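Side-chain contacts in membrane lipoprotein family protein (PDB 4PEV), which probably serves as the solute-binding component of an ABC transporter at the cell membrane, capturing nucleosides such as adenosine: residues G253-G256 against L257-G261; A343-A346 against A347-Q351. All coordinates share one frame; numbering follows the deposited sequence.

Interaction 1 of 2, residues G253-G256 against L257-G261; sequences GVAG and LTHVG. With ADN (adenosine), chain F.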
loop_
_atom_site.group_PDB
_atom_site.type_symbol
_atom_site.label_atom_id
_atom_site.label_comp_id
_atom_site.label_asym_id
_atom_site.label_seq_id
_atom_site.Cartn_x
_atom_site.Cartn_y
_atom_site.Cartn_z
ATOM N N GLY C 253 -2.313 -6.791 -4.538
ATOM C CA GLY C 253 -1.007 -6.273 -4.953
ATOM C C GLY C 253 -0.296 -5.508 -3.867
ATOM O O GLY C 253 -0.645 -4.383 -3.582
ATOM N N VAL C 254 0.713 -6.116 -3.260
ATOM C CA VAL C 254 1.433 -5.473 -2.162
ATOM C C VAL C 254 2.941 -5.361 -2.465
ATOM O O VAL C 254 3.784 -5.574 -1.595
ATOM C CB VAL C 254 1.212 -6.216 -0.821
ATOM C CG1 VAL C 254 1.456 -5.270 0.343
ATOM C CG2 VAL C 254 -0.195 -6.786 -0.722
ATOM N N ALA C 255 3.273 -4.947 -3.682
ATOM C CA ALA C 255 4.649 -5.011 -4.166
ATOM C C ALA C 255 5.094 -3.828 -5.041
ATOM O O ALA C 255 5.978 -3.983 -5.887
ATOM C CB ALA C 255 4.832 -6.316 -4.923
ATOM N N GLY C 256 4.521 -2.648 -4.831
ATOM C CA GLY C 256 4.816 -1.501 -5.698
ATOM C C GLY C 256 4.734 -1.828 -7.193
ATOM O O GLY C 256 3.778 -2.449 -7.674
ATOM N N LEU C 257 5.763 -1.435 -7.925
ATOM C CA LEU C 257 5.797 -1.647 -9.356
ATOM C C LEU C 257 5.697 -3.131 -9.695
ATOM O O LEU C 257 5.127 -3.500 -10.731
ATOM C CB LEU C 257 7.100 -1.065 -9.942
ATOM C CG LEU C 257 7.353 -1.302 -11.441
ATOM C CD1 LEU C 257 6.195 -0.785 -12.292
ATOM C CD2 LEU C 257 8.660 -0.686 -11.888
ATOM N N THR C 258 6.271 -3.970 -8.837
ATOM C CA THR C 258 6.317 -5.400 -9.087
ATOM C C THR C 258 4.942 -5.952 -9.411
ATOM O O THR C 258 4.799 -6.751 -10.325
ATOM C CB THR C 258 6.904 -6.196 -7.894
ATOM O OG1 THR C 258 8.167 -5.642 -7.505
ATOM C CG2 THR C 258 7.102 -7.670 -8.258
ATOM N N HIS C 259 3.916 -5.523 -8.690
ATOM C CA HIS C 259 2.594 -6.119 -8.918
ATOM C C HIS C 259 1.835 -5.511 -10.082
ATOM O O HIS C 259 0.665 -5.810 -10.245
ATOM C CB HIS C 259 1.734 -6.160 -7.653
ATOM C CG HIS C 259 1.213 -4.838 -7.211
ATOM N ND1 HIS C 259 1.844 -4.085 -6.256
ATOM C CD2 HIS C 259 0.094 -4.154 -7.546
ATOM C CE1 HIS C 259 1.147 -2.987 -6.024
ATOM N NE2 HIS C 259 0.080 -3.002 -6.795
ATOM N N VAL C 260 2.474 -4.666 -10.892
ATOM C CA VAL C 260 1.879 -4.330 -12.175
ATOM C C VAL C 260 1.958 -5.569 -13.053
ATOM O O VAL C 260 1.052 -5.833 -13.828
ATOM C CB VAL C 260 2.542 -3.130 -12.860
ATOM C CG1 VAL C 260 2.116 -3.037 -14.327
ATOM C CG2 VAL C 260 2.176 -1.851 -12.117
ATOM N N GLY C 261 3.027 -6.346 -12.919
ATOM C CA GLY C 261 3.107 -7.646 -13.575
ATOM C C GLY C 261 1.986 -8.547 -13.110
ATOM O O GLY C 261 1.380 -9.261 -13.898
HETATM O "O5'" ADN F . 3.006 -1.523 -2.855
HETATM C "C5'" ADN F . 2.732 -2.104 -1.566
HETATM C "C4'" ADN F . 3.573 -1.561 -0.406
HETATM O "O4'" ADN F . 4.960 -1.876 -0.553
HETATM C "C3'" ADN F . 3.557 -0.051 -0.183
HETATM O "O3'" ADN F . 2.383 0.384 0.511
HETATM C "C2'" ADN F . 4.848 0.169 0.600
HETATM O "O2'" ADN F . 4.709 -0.089 2.004
HETATM C "C1'" ADN F . 5.780 -0.847 -0.006
HETATM N N9 ADN F . 6.574 -0.258 -1.101
HETATM C C8 ADN F . 6.183 -0.044 -2.379
HETATM N N7 ADN F . 7.185 0.503 -3.117
HETATM C C5 ADN F . 8.243 0.631 -2.287
HETATM C C6 ADN F . 9.630 1.134 -2.381
HETATM N N6 ADN F . 10.088 1.623 -3.549
HETATM N N1 ADN F . 10.407 1.100 -1.270
HETATM C C2 ADN F . 9.960 0.624 -0.089
HETATM N N3 ADN F . 8.716 0.155 0.072
HETATM C C4 ADN F . 7.831 0.135 -0.962
#
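Ala255 and His259 meet through a backbone-to-ring hydrogen bond: Ala255 N donates to His259 ND1 over 3.1 Å, arriving 30° out of the imidazole plane. With ND1 used as an acceptor, NE2 is the nitrogen left to donate, and it makes a weak bond to Gln285 OE1. The ring folds back onto the strand end because CG sits between the backbone N and the carbonyl carbon (chi1 72°). One face rests on Gly253, whose CA makes a CH-pi contact 3.6 Å from the His259 ring centroid; Gly256 O lies over the opposite face. Glycine suits position 253, since a CB would run into the imidazole. Gly256 O also accepts His259 N at 3.2 Å, from above the carbonyl plane, while Thr258 N gives Ala255 O a weak bond that closes a type II' turn. That turn needs the positive phi of Gly256 (48°), which glycine adopts readily. Thr258 OG1 finds its main partner in Arg229 O. Gly256 N, in turn, donates to O5' of adenosine at 2.7 Å. Replacing His259 by an alanine would remove the ring, which is likely to leave the buried Ala255 N without its acceptor and open a gap between Gly253 CA and Gly256 O. The whole is a strand-to-helix turn of a beta-alpha-beta unit, lining the ligand pocket as is usual in the periplasmic-binding-protein fold.

Interaction 2 of 2, residues A343-A346 against A347-Q351; sequences AEIA and AETGQ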
loop_
_atom_site.group_PDB
_atom_site.type_symbol
_atom_site.label_atom_id
_atom_site.label_comp_id
_atom_site.label_asym_id
_atom_site.label_seq_id
_atom_site.Cartn_x
_atom_site.Cartn_y
_atom_site.Cartn_z
ATOM N N ALA C 343 -8.272 8.106 -12.256
ATOM C CA ALA C 343 -8.557 7.880 -13.668
ATOM C C ALA C 343 -8.381 9.174 -14.477
ATOM O O ALA C 343 -7.840 9.137 -15.580
ATOM C CB ALA C 343 -9.957 7.302 -13.842
ATOM N N GLU C 344 -8.826 10.306 -13.925
ATOM C CA GLU C 344 -8.580 11.638 -14.511
ATOM C C GLU C 344 -7.075 11.885 -14.653
ATOM O O GLU C 344 -6.608 12.288 -15.709
ATOM C CB GLU C 344 -9.219 12.758 -13.654
ATOM C CG GLU C 344 -10.757 12.810 -13.717
ATOM C CD GLU C 344 -11.441 13.603 -12.582
ATOM O OE1 GLU C 344 -10.758 14.344 -11.832
ATOM O OE2 GLU C 344 -12.693 13.497 -12.454
ATOM N N ILE C 345 -6.316 11.635 -13.595
ATOM C CA ILE C 345 -4.863 11.754 -13.671
ATOM C C ILE C 345 -4.259 10.967 -14.852
ATOM O O ILE C 345 -3.506 11.526 -15.645
ATOM C CB ILE C 345 -4.205 11.310 -12.346
ATOM C CG1 ILE C 345 -4.383 12.398 -11.303
ATOM C CG2 ILE C 345 -2.720 11.012 -12.527
ATOM C CD1 ILE C 345 -4.163 11.922 -9.888
ATOM N N ALA C 346 -4.582 9.679 -14.954
ATOM C CA ALA C 346 -4.025 8.809 -15.998
ATOM C C ALA C 346 -4.565 9.179 -17.375
ATOM O O ALA C 346 -3.892 8.985 -18.384
ATOM C CB ALA C 346 -4.308 7.340 -15.699
ATOM N N ALA C 347 -5.784 9.703 -17.422
ATOM C CA ALA C 347 -6.318 10.230 -18.670
ATOM C C ALA C 347 -5.426 11.372 -19.117
ATOM O O ALA C 347 -4.734 11.259 -20.126
ATOM C CB ALA C 347 -7.762 10.693 -18.506
ATOM N N GLU C 348 -5.391 12.447 -18.339
ATOM C CA GLU C 348 -4.553 13.595 -18.693
ATOM C C GLU C 348 -3.028 13.321 -18.682
ATOM O O GLU C 348 -2.250 14.165 -19.129
ATOM C CB GLU C 348 -4.956 14.870 -17.909
ATOM C CG GLU C 348 -4.914 14.841 -16.381
ATOM C CD GLU C 348 -5.869 15.852 -15.729
ATOM O OE1 GLU C 348 -6.928 16.161 -16.328
ATOM O OE2 GLU C 348 -5.566 16.333 -14.610
ATOM N N THR C 349 -2.613 12.142 -18.222
ATOM C CA THR C 349 -1.229 11.667 -18.396
ATOM C C THR C 349 -1.023 10.864 -19.688
ATOM O O THR C 349 0.098 10.499 -20.027
ATOM C CB THR C 349 -0.817 10.778 -17.214
ATOM O OG1 THR C 349 -0.773 11.575 -16.032
ATOM C CG2 THR C 349 0.547 10.170 -17.421
ATOM N N GLY C 350 -2.107 10.563 -20.393
ATOM C CA GLY C 350 -2.041 9.672 -21.541
ATOM C C GLY C 350 -1.593 8.240 -21.251
ATOM O O GLY C 350 -1.205 7.522 -22.171
ATOM N N GLN C 351 -1.646 7.801 -19.997
ATOM C CA GLN C 351 -1.365 6.389 -19.709
ATOM C C GLN C 351 -2.612 5.577 -19.264
ATOM O O GLN C 351 -2.493 4.501 -18.687
ATOM C CB GLN C 351 -0.177 6.256 -18.744
ATOM C CG GLN C 351 -0.416 6.757 -17.338
ATOM C CD GLN C 351 0.797 6.553 -16.435
ATOM O OE1 GLN C 351 1.512 5.548 -16.534
ATOM N NE2 GLN C 351 1.018 7.494 -15.533
#
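Thr349 OG1 meets the flat carbonyl group of Ile345 from above its plane, donating to Ile345 O over 2.8 Å and standing 44° out of that plane. Thr349 N gives the same oxygen a second, weak bond. The hydroxyl reaches it because OG1 lies beside the backbone N and anti to the carbonyl carbon (chi1 -66°), which turns it back along the helix; threonine suits the place by satisfying an oxygen in the last turn. OG1 also lies alongside the Ile345 CG2 methyl. The carbonyl of Glu344 is met differently, for Glu348 N approaches it nearly end-on, at 2.9 Å, and the Glu348 CG methylene packs against the same oxygen. Ala343 O receives Ala347 N at 2.8 Å. Beyond this turn the chain leaves the helix at Gly350 in a Schellman motif: Gln351 N reaches back weakly to Ala346 O at 3.0 Å, and Gly350 N bonds to Ala347 O at 2.7 Å. Positive phi favours glycine there. The aliphatic part of Gln351 meets the small Ala346, CG to CB 4.3 Å, and Ala343 and Ala346 both pack on Trp287. Glu344 and Glu348 carry like charges, OE1 to OE1 6.2 Å, near the negative end of the helix dipole, so their carboxylates probably depend on solvent for stabilisation, whereas backbone and hydroxyl hydrogen bonds carry the helix end itself.

Overall arrangement
Both contacts are local and both sit at an end of a helix, but at contrary ends. Interaction 1 joins strand 248-254 to the start of helix 258-271 in the buried interior, beside the adenosine; interaction 2 finishes helix 336-348 near the surface, its centre about 21 Å from the centre of the chain. Their centres are about 19 Å apart and they do not touch. The chemistry follows the place: in residues 253-261 an imidazole and glycine-rich backbone settle donors in a mostly buried setting, one of them on the ligand, whereas residues 343-351 pair a hydroxyl-to-carbonyl bond with exposed acidic side chains. Glycines with positive phi shape the chain in each.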